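Local coordinates for iron-chelator utilization protein (Thermobifida fusca TM51, PDB 4YHB) that binds FAD and, as a siderophore-interacting protein of an iron-chelator gene cluster, probably reduces ferric siderophores so that their iron can be used, at residues 32-37 against 90-95; 104-109 against 147-152; 114-119 against 124-129. All coordinates share one frame; numbering follows the deposited sequence.

Contact 1 of 3, residues 32-37 against 90-95. With FAD (flavin-adenine dinucleotide), chain C.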
loop_
_atom_site.group_PDB
_atom_site.type_symbol
_atom_site.label_atom_id
_atom_site.label_comp_id
_atom_site.label_asym_id
_atom_site.label_seq_id
_atom_site.Cartn_x
_atom_site.Cartn_y
_atom_site.Cartn_z
ATOM N N MET A 32 -6.501 9.383 7.521
ATOM C CA MET A 32 -6.142 9.018 6.156
ATOM C C MET A 32 -6.612 10.061 5.153
ATOM O O MET A 32 -7.753 10.529 5.208
ATOM C CB MET A 32 -6.715 7.648 5.774
ATOM C CG MET A 32 -6.073 7.132 4.487
ATOM S SD MET A 32 -5.839 5.362 4.392
ATOM C CE MET A 32 -4.897 5.023 5.875
ATOM N N VAL A 33 -5.724 10.417 4.233
ATOM C CA VAL A 33 -6.049 11.409 3.229
ATOM C C VAL A 33 -5.794 10.822 1.843
ATOM O O VAL A 33 -4.767 10.177 1.599
ATOM C CB VAL A 33 -5.251 12.713 3.447
ATOM C CG1 VAL A 33 -3.746 12.488 3.274
ATOM C CG2 VAL A 33 -5.741 13.787 2.501
ATOM N N ARG A 34 -6.772 11.013 0.961
ATOM C CA ARG A 34 -6.747 10.464 -0.382
ATOM C C ARG A 34 -6.434 11.607 -1.321
ATOM O O ARG A 34 -7.119 12.636 -1.309
ATOM C CB ARG A 34 -8.089 9.800 -0.716
ATOM C CG ARG A 34 -8.208 9.283 -2.133
ATOM C CD ARG A 34 -9.388 8.338 -2.282
ATOM N NE ARG A 34 -9.177 7.115 -1.512
ATOM C CZ ARG A 34 -10.113 6.208 -1.266
ATOM N NH1 ARG A 34 -11.352 6.380 -1.712
ATOM N NH2 ARG A 34 -9.808 5.131 -0.560
ATOM N N VAL A 35 -5.371 11.433 -2.105
ATOM C CA VAL A 35 -4.825 12.501 -2.924
ATOM C C VAL A 35 -4.829 12.060 -4.383
ATOM O O VAL A 35 -4.372 10.952 -4.689
ATOM C CB VAL A 35 -3.385 12.847 -2.468
ATOM C CG1 VAL A 35 -2.741 13.883 -3.387
ATOM C CG2 VAL A 35 -3.381 13.317 -1.009
ATOM N N ASP A 36 -5.357 12.899 -5.278
ATOM C CA ASP A 36 -5.226 12.635 -6.715
ATOM C C ASP A 36 -4.098 13.487 -7.292
ATOM O O ASP A 36 -4.109 14.709 -7.110
ATOM C CB ASP A 36 -6.530 12.935 -7.467
ATOM C CG ASP A 36 -7.693 12.046 -7.039
ATOM O OD1 ASP A 36 -7.461 10.898 -6.591
ATOM O OD2 ASP A 36 -8.857 12.505 -7.159
ATOM N N LEU A 37 -3.144 12.843 -7.979
ATOM C CA LEU A 37 -1.999 13.517 -8.599
ATOM C C LEU A 37 -2.156 13.510 -10.121
ATOM O O LEU A 37 -2.528 12.491 -10.696
ATOM C CB LEU A 37 -0.681 12.831 -8.216
ATOM C CG LEU A 37 -0.356 12.756 -6.715
ATOM C CD1 LEU A 37 0.760 11.747 -6.451
ATOM C CD2 LEU A 37 0.072 14.133 -6.254
ATOM N N THR A 90 1.333 2.990 -2.223
ATOM C CA THR A 90 0.541 2.195 -3.149
ATOM C C THR A 90 -0.199 3.042 -4.186
ATOM O O THR A 90 -0.655 4.150 -3.892
ATOM C CB THR A 90 -0.481 1.338 -2.373
ATOM O OG1 THR A 90 0.225 0.462 -1.482
ATOM C CG2 THR A 90 -1.369 0.508 -3.325
ATOM N N VAL A 91 -0.302 2.514 -5.409
ATOM C CA VAL A 91 -1.246 3.032 -6.386
ATOM C C VAL A 91 -2.645 2.617 -5.953
ATOM O O VAL A 91 -3.077 1.507 -6.247
ATOM C CB VAL A 91 -0.941 2.502 -7.812
ATOM C CG1 VAL A 91 -1.970 3.041 -8.819
ATOM C CG2 VAL A 91 0.460 2.890 -8.212
ATOM N N ARG A 92 -3.336 3.489 -5.223
ATOM C CA ARG A 92 -4.688 3.187 -4.751
ATOM C C ARG A 92 -5.657 3.038 -5.918
ATOM O O ARG A 92 -6.487 2.140 -5.928
ATOM C CB ARG A 92 -5.189 4.275 -3.794
ATOM C CG ARG A 92 -6.601 4.017 -3.230
ATOM C CD ARG A 92 -6.690 2.703 -2.451
ATOM N NE ARG A 92 -8.070 2.414 -2.039
ATOM C CZ ARG A 92 -8.981 1.886 -2.851
ATOM N NH1 ARG A 92 -8.663 1.616 -4.108
ATOM N NH2 ARG A 92 -10.209 1.653 -2.420
ATOM N N ARG A 93 -5.553 3.941 -6.886
ATOM C CA ARG A 93 -6.259 3.824 -8.155
ATOM C C ARG A 93 -5.463 4.560 -9.216
ATOM O O ARG A 93 -4.769 5.543 -8.927
ATOM C CB ARG A 93 -7.685 4.409 -8.102
ATOM C CG ARG A 93 -8.669 3.738 -7.129
ATOM C CD ARG A 93 -10.119 4.172 -7.387
ATOM N NE ARG A 93 -11.041 3.598 -6.408
ATOM C CZ ARG A 93 -11.741 4.309 -5.529
ATOM N NH1 ARG A 93 -11.645 5.635 -5.512
ATOM N NH2 ARG A 93 -12.552 3.693 -4.675
ATOM N N PHE A 94 -5.560 4.083 -10.448
ATOM C CA PHE A 94 -5.024 4.833 -11.568
ATOM C C PHE A 94 -6.067 4.904 -12.665
ATOM O O PHE A 94 -6.528 3.877 -13.160
ATOM C CB PHE A 94 -3.745 4.207 -12.112
ATOM C CG PHE A 94 -3.276 4.846 -13.386
ATOM C CD1 PHE A 94 -3.090 6.217 -13.453
ATOM C CD2 PHE A 94 -3.039 4.091 -14.515
ATOM C CE1 PHE A 94 -2.665 6.828 -14.627
ATOM C CE2 PHE A 94 -2.608 4.697 -15.691
ATOM C CZ PHE A 94 -2.427 6.068 -15.744
ATOM N N ASP A 95 -6.431 6.120 -13.043
ATOM C CA ASP A 95 -7.456 6.330 -14.057
ATOM C C ASP A 95 -6.799 6.940 -15.290
ATOM O O ASP A 95 -6.470 8.126 -15.298
ATOM C CB ASP A 95 -8.562 7.231 -13.506
ATOM C CG ASP A 95 -9.798 7.273 -14.402
ATOM O OD1 ASP A 95 -9.692 6.958 -15.607
ATOM O OD2 ASP A 95 -10.882 7.635 -13.893
HETATM P PA FAD C . 9.593 7.395 7.890
HETATM O O1A FAD C . 10.675 8.477 7.772
HETATM O O2A FAD C . 9.854 6.200 6.898
HETATM O O5B FAD C . 9.702 6.748 9.361
HETATM C C5B FAD C . 9.880 7.553 10.470
HETATM C C4B FAD C . 9.308 6.843 11.713
HETATM O O4B FAD C . 7.911 6.741 11.664
HETATM C C3B FAD C . 9.822 5.476 11.882
HETATM O O3B FAD C . 10.014 5.298 13.248
HETATM C C2B FAD C . 8.772 4.639 11.408
HETATM O O2B FAD C . 8.681 3.384 12.071
HETATM C C1B FAD C . 7.553 5.400 11.720
HETATM N N9A FAD C . 6.436 5.190 10.809
HETATM C C8A FAD C . 6.496 5.054 9.466
HETATM N N7A FAD C . 5.252 4.898 8.994
HETATM C C5A FAD C . 4.395 4.977 10.038
HETATM C C6A FAD C . 3.009 4.892 10.168
HETATM N N6A FAD C . 2.201 4.705 9.014
HETATM N N1A FAD C . 2.448 5.000 11.384
HETATM C C2A FAD C . 3.209 5.186 12.484
HETATM N N3A FAD C . 4.540 5.272 12.395
HETATM C C4A FAD C . 5.146 5.156 11.192
HETATM N N1 FAD C . 1.867 3.876 3.521
HETATM C C2 FAD C . 0.745 4.575 3.341
HETATM O O2 FAD C . 0.393 5.389 4.181
HETATM N N3 FAD C . 0.021 4.356 2.200
HETATM C C4 FAD C . 0.409 3.461 1.267
HETATM O O4 FAD C . -0.278 3.318 0.265
HETATM C C4X FAD C . 1.573 2.710 1.435
HETATM N N5 FAD C . 2.016 1.775 0.517
HETATM C C5X FAD C . 3.167 1.098 0.742
HETATM C C6 FAD C . 3.624 0.158 -0.188
HETATM C C7 FAD C . 4.683 -0.473 0.006
HETATM C C7M FAD C . 5.080 -1.480 -1.089
HETATM C C8 FAD C . 5.450 -0.367 0.977
HETATM C C8M FAD C . 6.710 -1.163 1.171
HETATM C C9 FAD C . 5.151 0.513 1.982
HETATM C C9A FAD C . 3.909 1.403 1.991
HETATM N N10 FAD C . 3.457 2.294 2.860
HETATM C C10 FAD C . 2.305 2.958 2.621
HETATM C "C1'" FAD C . 4.215 2.550 4.104
HETATM C "C2'" FAD C . 5.120 3.739 4.001
HETATM O "O2'" FAD C . 6.046 3.527 3.010
HETATM C "C3'" FAD C . 5.808 3.947 5.396
HETATM O "O3'" FAD C . 4.792 4.079 6.338
HETATM C "C4'" FAD C . 6.832 5.049 5.452
HETATM O "O4'" FAD C . 7.681 4.841 6.499
HETATM C "C5'" FAD C . 6.216 6.445 5.643
HETATM O "O5'" FAD C . 7.113 7.488 5.347
HETATM P P FAD C . 7.414 8.506 6.517
HETATM O O1P FAD C . 8.453 9.448 5.869
HETATM O O2P FAD C . 6.011 8.955 7.010
HETATM O O3P FAD C . 8.184 8.157 7.853
HETATM O O HOH W 1 -11.491 2.985 -0.103
HETATM O O HOH W 2 -13.704 4.835 -2.160
#
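Arg34 reaches across to Arg92 and Arg93, joining two strands of the antiparallel barrel of the FAD-binding domain. Strand 100-106 runs between them, so the contact is made by long side chains alone. Arg92 and Arg93 both face Thr102 of that middle strand, a classic beta bulge, and this brings two consecutive arginines to the same side. The tight part holds the buried pair Arg34 and Arg92, the latter packed against Pro153 and Ala156 of helix 152-161. Arg34 NH2 stands 3.5 Å from Arg92 NE, with the guanidinium planes 74° apart. Arg34 gets there with CG anti to its backbone N (chi1 176°) and a bend at chi3. Carboxylates probably offset the gathered positive charge. Asp104 OD1 forms a salt bridge with Arg34 NE, and Glu160 holds Arg92 NH2 and Arg93 NH2. The looser side belongs to exposed Arg93, whose NH1 is 3.9 Å from Arg34 NH1, and to two waters. Both waters lie in the plane of the Arg34 guanidinium, at its edge. Water 1 accepts from Arg34 NH2 (2.8 Å) and Arg92 NH2. Water 2 accepts from Arg34 NH1 (2.8 Å) and Arg93 NH2 (3.0 Å). A methionine in place of Arg34 would probably cost Asp104 OD1 its salt bridge from NE and break the water bridges from NH1 and NH2. The same strand also holds the flavin: Thr90 N donates to FAD O4 (3.0 Å, 160°).

Contact 2 of 3, residues 104-109 against 147-152. With FAD (flavin-adenine dinucleotide), chain C.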
loop_
_atom_site.group_PDB
_atom_site.type_symbol
_atom_site.label_atom_id
_atom_site.label_comp_id
_atom_site.label_asym_id
_atom_site.label_seq_id
_atom_site.Cartn_x
_atom_site.Cartn_y
_atom_site.Cartn_z
ATOM N N ASP A 104 -3.445 6.892 -1.250
ATOM C CA ASP A 104 -3.940 7.017 0.120
ATOM C C ASP A 104 -2.781 7.104 1.118
ATOM O O ASP A 104 -1.989 6.161 1.235
ATOM C CB ASP A 104 -4.834 5.815 0.472
ATOM C CG ASP A 104 -6.221 5.924 -0.117
ATOM O OD1 ASP A 104 -6.481 6.912 -0.819
ATOM O OD2 ASP A 104 -7.059 5.024 0.126
ATOM N N PHE A 105 -2.692 8.218 1.844
ATOM C CA PHE A 105 -1.625 8.440 2.824
ATOM C C PHE A 105 -2.125 8.248 4.253
ATOM O O PHE A 105 -3.136 8.847 4.635
ATOM C CB PHE A 105 -1.070 9.866 2.759
ATOM C CG PHE A 105 -0.360 10.216 1.489
ATOM C CD1 PHE A 105 -1.070 10.526 0.345
ATOM C CD2 PHE A 105 1.027 10.324 1.472
ATOM C CE1 PHE A 105 -0.398 10.892 -0.833
ATOM C CE2 PHE A 105 1.705 10.683 0.306
ATOM C CZ PHE A 105 0.993 10.968 -0.846
ATOM N N VAL A 106 -1.394 7.484 5.059
ATOM C CA VAL A 106 -1.624 7.542 6.502
ATOM C C VAL A 106 -1.116 8.885 7.000
ATOM O O VAL A 106 -0.001 9.290 6.678
ATOM C CB VAL A 106 -0.913 6.428 7.282
ATOM C CG1 VAL A 106 -1.074 6.667 8.817
ATOM C CG2 VAL A 106 -1.460 5.069 6.897
ATOM N N VAL A 107 -1.936 9.587 7.771
ATOM C CA VAL A 107 -1.503 10.852 8.350
ATOM C C VAL A 107 -0.973 10.539 9.736
ATOM O O VAL A 107 -1.723 10.065 10.578
ATOM C CB VAL A 107 -2.662 11.874 8.404
ATOM C CG1 VAL A 107 -2.183 13.223 8.926
ATOM C CG2 VAL A 107 -3.303 12.013 7.020
ATOM N N HIS A 108 0.327 10.737 9.940
ATOM C CA HIS A 108 0.972 10.512 11.232
ATOM C C HIS A 108 2.109 11.532 11.379
ATOM O O HIS A 108 2.506 12.177 10.400
ATOM C CB HIS A 108 1.508 9.071 11.349
ATOM C CG HIS A 108 2.645 8.780 10.414
ATOM N ND1 HIS A 108 3.965 8.837 10.805
ATOM C CD2 HIS A 108 2.657 8.468 9.093
ATOM C CE1 HIS A 108 4.744 8.560 9.769
ATOM N NE2 HIS A 108 3.976 8.336 8.717
ATOM N N ASP A 109 2.639 11.664 12.591
ATOM C CA ASP A 109 3.616 12.704 12.906
ATOM C C ASP A 109 5.056 12.219 12.963
ATOM O O ASP A 109 5.950 12.992 13.288
ATOM C CB ASP A 109 3.284 13.345 14.258
ATOM C CG ASP A 109 2.257 14.445 14.145
ATOM O OD1 ASP A 109 2.050 14.953 13.021
ATOM O OD2 ASP A 109 1.660 14.805 15.185
ATOM N N ALA A 147 -4.328 -6.531 6.967
ATOM C CA ALA A 147 -3.652 -5.270 6.693
ATOM C C ALA A 147 -3.829 -4.299 7.843
ATOM O O ALA A 147 -4.920 -4.188 8.393
ATOM C CB ALA A 147 -4.184 -4.642 5.390
ATOM N N ASP A 148 -2.756 -3.603 8.214
ATOM C CA ASP A 148 -2.914 -2.416 9.052
ATOM C C ASP A 148 -3.082 -1.233 8.092
ATOM O O ASP A 148 -3.203 -1.452 6.885
ATOM C CB ASP A 148 -1.739 -2.263 10.043
ATOM C CG ASP A 148 -0.429 -1.766 9.399
ATOM O OD1 ASP A 148 -0.310 -1.605 8.158
ATOM O OD2 ASP A 148 0.513 -1.535 10.186
ATOM N N GLU A 149 -3.087 0.006 8.582
ATOM C CA GLU A 149 -3.486 1.120 7.713
ATOM C C GLU A 149 -2.520 1.386 6.534
ATOM O O GLU A 149 -2.934 1.932 5.514
ATOM C CB GLU A 149 -3.675 2.408 8.534
ATOM C CG GLU A 149 -2.503 2.770 9.453
ATOM C CD GLU A 149 -2.696 2.262 10.888
ATOM O OE1 GLU A 149 -3.063 1.086 11.059
ATOM O OE2 GLU A 149 -2.485 3.049 11.841
ATOM N N THR A 150 -1.257 0.997 6.651
ATOM C CA THR A 150 -0.307 1.231 5.547
ATOM C C THR A 150 -0.562 0.308 4.367
ATOM O O THR A 150 -0.235 0.640 3.220
ATOM C CB THR A 150 1.162 1.033 5.970
ATOM O OG1 THR A 150 1.376 -0.330 6.373
ATOM C CG2 THR A 150 1.537 1.976 7.101
ATOM N N ALA A 151 -1.147 -0.852 4.662
ATOM C CA ALA A 151 -1.426 -1.856 3.656
ATOM C C ALA A 151 -2.899 -1.898 3.267
ATOM O O ALA A 151 -3.276 -2.614 2.347
ATOM C CB ALA A 151 -0.968 -3.213 4.144
ATOM N N LEU A 152 -3.722 -1.096 3.934
ATOM C CA LEU A 152 -5.146 -1.026 3.601
ATOM C C LEU A 152 -5.412 -0.543 2.167
ATOM O O LEU A 152 -6.323 -1.064 1.514
ATOM C CB LEU A 152 -5.890 -0.133 4.615
ATOM C CG LEU A 152 -7.389 0.108 4.390
ATOM C CD1 LEU A 152 -8.150 -1.213 4.224
ATOM C CD2 LEU A 152 -7.997 0.937 5.531
HETATM P PA FAD C . 9.593 7.395 7.890
HETATM O O1A FAD C . 10.675 8.477 7.772
HETATM O O2A FAD C . 9.854 6.200 6.898
HETATM O O5B FAD C . 9.702 6.748 9.361
HETATM C C5B FAD C . 9.880 7.553 10.470
HETATM C C4B FAD C . 9.308 6.843 11.713
HETATM O O4B FAD C . 7.911 6.741 11.664
HETATM C C3B FAD C . 9.822 5.476 11.882
HETATM O O3B FAD C . 10.014 5.298 13.248
HETATM C C2B FAD C . 8.772 4.639 11.408
HETATM O O2B FAD C . 8.681 3.384 12.071
HETATM C C1B FAD C . 7.553 5.400 11.720
HETATM N N9A FAD C . 6.436 5.190 10.809
HETATM C C8A FAD C . 6.496 5.054 9.466
HETATM N N7A FAD C . 5.252 4.898 8.994
HETATM C C5A FAD C . 4.395 4.977 10.038
HETATM C C6A FAD C . 3.009 4.892 10.168
HETATM N N6A FAD C . 2.201 4.705 9.014
HETATM N N1A FAD C . 2.448 5.000 11.384
HETATM C C2A FAD C . 3.209 5.186 12.484
HETATM N N3A FAD C . 4.540 5.272 12.395
HETATM C C4A FAD C . 5.146 5.156 11.192
HETATM N N1 FAD C . 1.867 3.876 3.521
HETATM C C2 FAD C . 0.745 4.575 3.341
HETATM O O2 FAD C . 0.393 5.389 4.181
HETATM N N3 FAD C . 0.021 4.356 2.200
HETATM C C4 FAD C . 0.409 3.461 1.267
HETATM O O4 FAD C . -0.278 3.318 0.265
HETATM C C4X FAD C . 1.573 2.710 1.435
HETATM N N5 FAD C . 2.016 1.775 0.517
HETATM C C5X FAD C . 3.167 1.098 0.742
HETATM C C6 FAD C . 3.624 0.158 -0.188
HETATM C C7 FAD C . 4.683 -0.473 0.006
HETATM C C7M FAD C . 5.080 -1.480 -1.089
HETATM C C8 FAD C . 5.450 -0.367 0.977
HETATM C C8M FAD C . 6.710 -1.163 1.171
HETATM C C9 FAD C . 5.151 0.513 1.982
HETATM C C9A FAD C . 3.909 1.403 1.991
HETATM N N10 FAD C . 3.457 2.294 2.860
HETATM C C10 FAD C . 2.305 2.958 2.621
HETATM C "C1'" FAD C . 4.215 2.550 4.104
HETATM C "C2'" FAD C . 5.120 3.739 4.001
HETATM O "O2'" FAD C . 6.046 3.527 3.010
HETATM C "C3'" FAD C . 5.808 3.947 5.396
HETATM O "O3'" FAD C . 4.792 4.079 6.338
HETATM C "C4'" FAD C . 6.832 5.049 5.452
HETATM O "O4'" FAD C . 7.681 4.841 6.499
HETATM C "C5'" FAD C . 6.216 6.445 5.643
HETATM O "O5'" FAD C . 7.113 7.488 5.347
HETATM P P FAD C . 7.414 8.506 6.517
HETATM O O1P FAD C . 8.453 9.448 5.869
HETATM O O2P FAD C . 6.011 8.955 7.010
HETATM O O3P FAD C . 8.184 8.157 7.853
#
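This is a buried apolar contact between two domains, made by Val106 with Glu149 and Thr150. Val106 ends strand 100-106 of the antiparallel FAD-binding barrel. Its partners sit in the loop between strand 142-147, the middle strand of the parallel sheet, and helix 152-161. With Val106 CG1 anti to the backbone N (chi1 173°), CG2 lies beside that N and rests 3.6 Å from Glu149 CG. The side chains cross at about a right angle. Glu149 gives its aliphatic part to the valine, while its carboxylate forms a salt bridge with Arg196. Thr150 CG2 adds a lighter touch, 4.3 Å from Val106 CG2. An Asx turn shapes the loop: Asp148 OD1 accepts from Thr150 OG1 (2.8 Å) through its syn lone pair and from Thr150 N, above the carboxylate plane. Asp148 OD2 is hydrogen-bonded to Trp256 NE1. Both segments line the FAD pocket. On the loop side, Thr150 O approaches FAD C4X at 3.3 Å. On the barrel side, FAD N3 donates to Asp104 O (2.9 Å) and Val106 N to FAD O2 (2.9 Å, 166°). FAD C5A lies 3.6 Å above the His108 ring, and His108 NE2 makes a weak hydrogen bond to FAD O2P.

Contact 3 of 3, residues 114-119 against 124-129; sequences GRWAAT and DRLGVL
Trp116 of helix 112-118 packs its indole on Leu126 of the following strand and on Asp124 just before it. The helix lies against the antiparallel barrel of the FAD-binding domain, and the chain then enters strand 125-129 after a short link. Trp116 is the main element of the contact. Its CG is anti to the backbone N (chi1 178°), which sends the indole from the helix toward the strand. Leu126 comes from the opposite direction and lays both methyls over one face. Leu126 CD1 sits 4.0 Å from the centroid of the six-membered ring and 23° off its normal, a CH-pi contact. Leu126 CD2 meets the other end of the indole, 3.8 Å from Trp116 NE1. The indole also meets Phe58, edge-to-face, and Phe105 of strand 100-106. Asp124 plays a double part. Its CB touches Trp116 CZ2 at 3.9 Å, approaching obliquely, while its carboxylate turns to polar partners, among them Gln121 N. Water joins the polar side. Water 3, in the indole plane, accepts from Trp116 NE1 (2.8 Å) and donates to Arg125 O (2.9 Å), linking ring edge to strand backbone. Water 4 lies over the indole face away from Leu126, within hydrogen-bonding reach of Trp116 O, Thr119 OG1 and Asp124 OD2. Near the start of the helix, Gly114 N is hydrogen-bonded to FAD O2P, tying the helix to the cofactor phosphate. At the helix exit, water 5 sits between Thr119 O (2.7 Å) and Asp124 OD2 (2.6 Å).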
loop_
_atom_site.group_PDB
_atom_site.type_symbol
_atom_site.label_atom_id
_atom_site.label_comp_id
_atom_site.label_asym_id
_atom_site.label_seq_id
_atom_site.Cartn_x
_atom_site.Cartn_y
_atom_site.Cartn_z
ATOM N N GLY A 114 4.275 11.165 6.300
ATOM C CA GLY A 114 3.116 11.398 7.151
ATOM C C GLY A 114 2.859 12.881 7.388
ATOM O O GLY A 114 1.718 13.335 7.334
ATOM N N ARG A 115 3.915 13.643 7.643
ATOM C CA ARG A 115 3.747 15.063 7.933
ATOM C C ARG A 115 3.343 15.851 6.687
ATOM O O ARG A 115 2.574 16.806 6.785
ATOM C CB ARG A 115 5.026 15.634 8.562
ATOM C CG ARG A 115 5.185 15.232 10.033
ATOM C CD ARG A 115 6.328 15.978 10.731
ATOM N NE ARG A 115 7.640 15.599 10.215
ATOM C CZ ARG A 115 8.462 14.721 10.795
ATOM N NH1 ARG A 115 8.120 14.115 11.932
ATOM N NH2 ARG A 115 9.633 14.452 10.236
ATOM N N TRP A 116 3.830 15.435 5.521
ATOM C CA TRP A 116 3.432 16.054 4.251
ATOM C C TRP A 116 1.942 15.827 3.987
ATOM O O TRP A 116 1.228 16.733 3.542
ATOM C CB TRP A 116 4.264 15.498 3.076
ATOM C CG TRP A 116 3.867 16.069 1.731
ATOM C CD1 TRP A 116 4.445 17.125 1.082
ATOM C CD2 TRP A 116 2.791 15.623 0.888
ATOM N NE1 TRP A 116 3.802 17.356 -0.110
ATOM C CE2 TRP A 116 2.778 16.451 -0.248
ATOM C CE3 TRP A 116 1.848 14.590 0.980
ATOM C CZ2 TRP A 116 1.859 16.290 -1.280
ATOM C CZ3 TRP A 116 0.926 14.440 -0.040
ATOM C CH2 TRP A 116 0.947 15.281 -1.164
ATOM N N ALA A 117 1.478 14.604 4.251
ATOM C CA ALA A 117 0.072 14.254 4.058
ATOM C C ALA A 117 -0.868 15.156 4.860
ATOM O O ALA A 117 -1.978 15.463 4.413
ATOM C CB ALA A 117 -0.173 12.785 4.446
ATOM N N ALA A 118 -0.440 15.534 6.062
ATOM C CA ALA A 118 -1.283 16.317 6.973
ATOM C C ALA A 118 -1.617 17.689 6.398
ATOM O O ALA A 118 -2.639 18.279 6.745
ATOM C CB ALA A 118 -0.600 16.471 8.324
ATOM N N THR A 119 -0.759 18.190 5.509
ATOM C CA THR A 119 -0.952 19.523 4.934
ATOM C C THR A 119 -1.127 19.486 3.420
ATOM O O THR A 119 -1.043 20.513 2.761
ATOM C CB THR A 119 0.236 20.450 5.263
ATOM O OG1 THR A 119 1.418 19.984 4.603
ATOM C CG2 THR A 119 0.482 20.493 6.771
ATOM N N ASP A 124 0.505 21.379 -4.455
ATOM C CA ASP A 124 1.704 20.676 -3.977
ATOM C C ASP A 124 2.197 19.754 -5.071
ATOM O O ASP A 124 1.393 19.176 -5.788
ATOM C CB ASP A 124 1.427 19.841 -2.722
ATOM C CG ASP A 124 1.147 20.687 -1.496
ATOM O OD1 ASP A 124 1.466 21.892 -1.513
ATOM O OD2 ASP A 124 0.627 20.130 -0.502
ATOM N N ARG A 125 3.509 19.594 -5.191
ATOM C CA ARG A 125 4.041 18.689 -6.201
ATOM C C ARG A 125 4.935 17.620 -5.578
ATOM O O ARG A 125 5.579 17.852 -4.553
ATOM C CB ARG A 125 4.795 19.491 -7.276
ATOM C CG ARG A 125 3.891 20.518 -7.969
ATOM C CD ARG A 125 4.613 21.422 -8.977
ATOM N NE ARG A 125 3.678 22.385 -9.573
ATOM C CZ ARG A 125 3.555 23.658 -9.196
ATOM N NH1 ARG A 125 4.327 24.158 -8.237
ATOM N NH2 ARG A 125 2.672 24.445 -9.801
ATOM N N LEU A 126 4.957 16.445 -6.203
ATOM C CA LEU A 126 5.800 15.347 -5.762
ATOM C C LEU A 126 6.502 14.715 -6.946
ATOM O O LEU A 126 5.921 14.592 -8.026
ATOM C CB LEU A 126 4.973 14.278 -5.038
ATOM C CG LEU A 126 4.310 14.671 -3.718
ATOM C CD1 LEU A 126 3.474 13.492 -3.189
ATOM C CD2 LEU A 126 5.373 15.093 -2.713
ATOM N N GLY A 127 7.741 14.296 -6.733
ATOM C CA GLY A 127 8.403 13.421 -7.686
ATOM C C GLY A 127 7.772 12.042 -7.572
ATOM O O GLY A 127 7.479 11.566 -6.469
ATOM N N VAL A 128 7.535 11.402 -8.709
ATOM C CA VAL A 128 6.918 10.082 -8.715
ATOM C C VAL A 128 7.769 9.121 -9.529
ATOM O O VAL A 128 7.943 9.296 -10.751
ATOM C CB VAL A 128 5.484 10.130 -9.279
ATOM C CG1 VAL A 128 4.870 8.737 -9.270
ATOM C CG2 VAL A 128 4.624 11.112 -8.457
ATOM N N LEU A 129 8.322 8.115 -8.853
ATOM C CA LEU A 129 9.165 7.129 -9.529
ATOM C C LEU A 129 8.516 5.744 -9.533
ATOM O O LEU A 129 8.081 5.240 -8.491
ATOM C CB LEU A 129 10.551 7.074 -8.872
ATOM C CG LEU A 129 11.557 6.085 -9.484
ATOM C CD1 LEU A 129 11.938 6.512 -10.910
ATOM C CD2 LEU A 129 12.792 5.985 -8.601
HETATM O O HOH W 3 4.863 19.031 -2.016
HETATM O O HOH W 4 1.910 19.103 1.894
HETATM O O HOH W 5 0.610 22.046 1.214
#

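In the fold
The centres of contacts 1 and 2 are about 12 Å apart, as are those of 1 and 3, and contacts 2 and 3 are about 14 Å apart. All reach the same antiparallel barrel. Strand 100-106 lies between the strands of contact 1 and carries Val106 of contact 2. Along the chain, contact 1 closes first, and contact 3 is nested inside the loop closed by contact 2. Contacts 1 and 3 stay within the FAD-binding domain; contact 2 joins it to the parallel-sheet domain. Phe105 packs on Trp116 and Ala117, linking contacts 2 and 3. Each contact holds at least one residue of the FAD pocket, so the cofactor lies where the barrel meets the second domain.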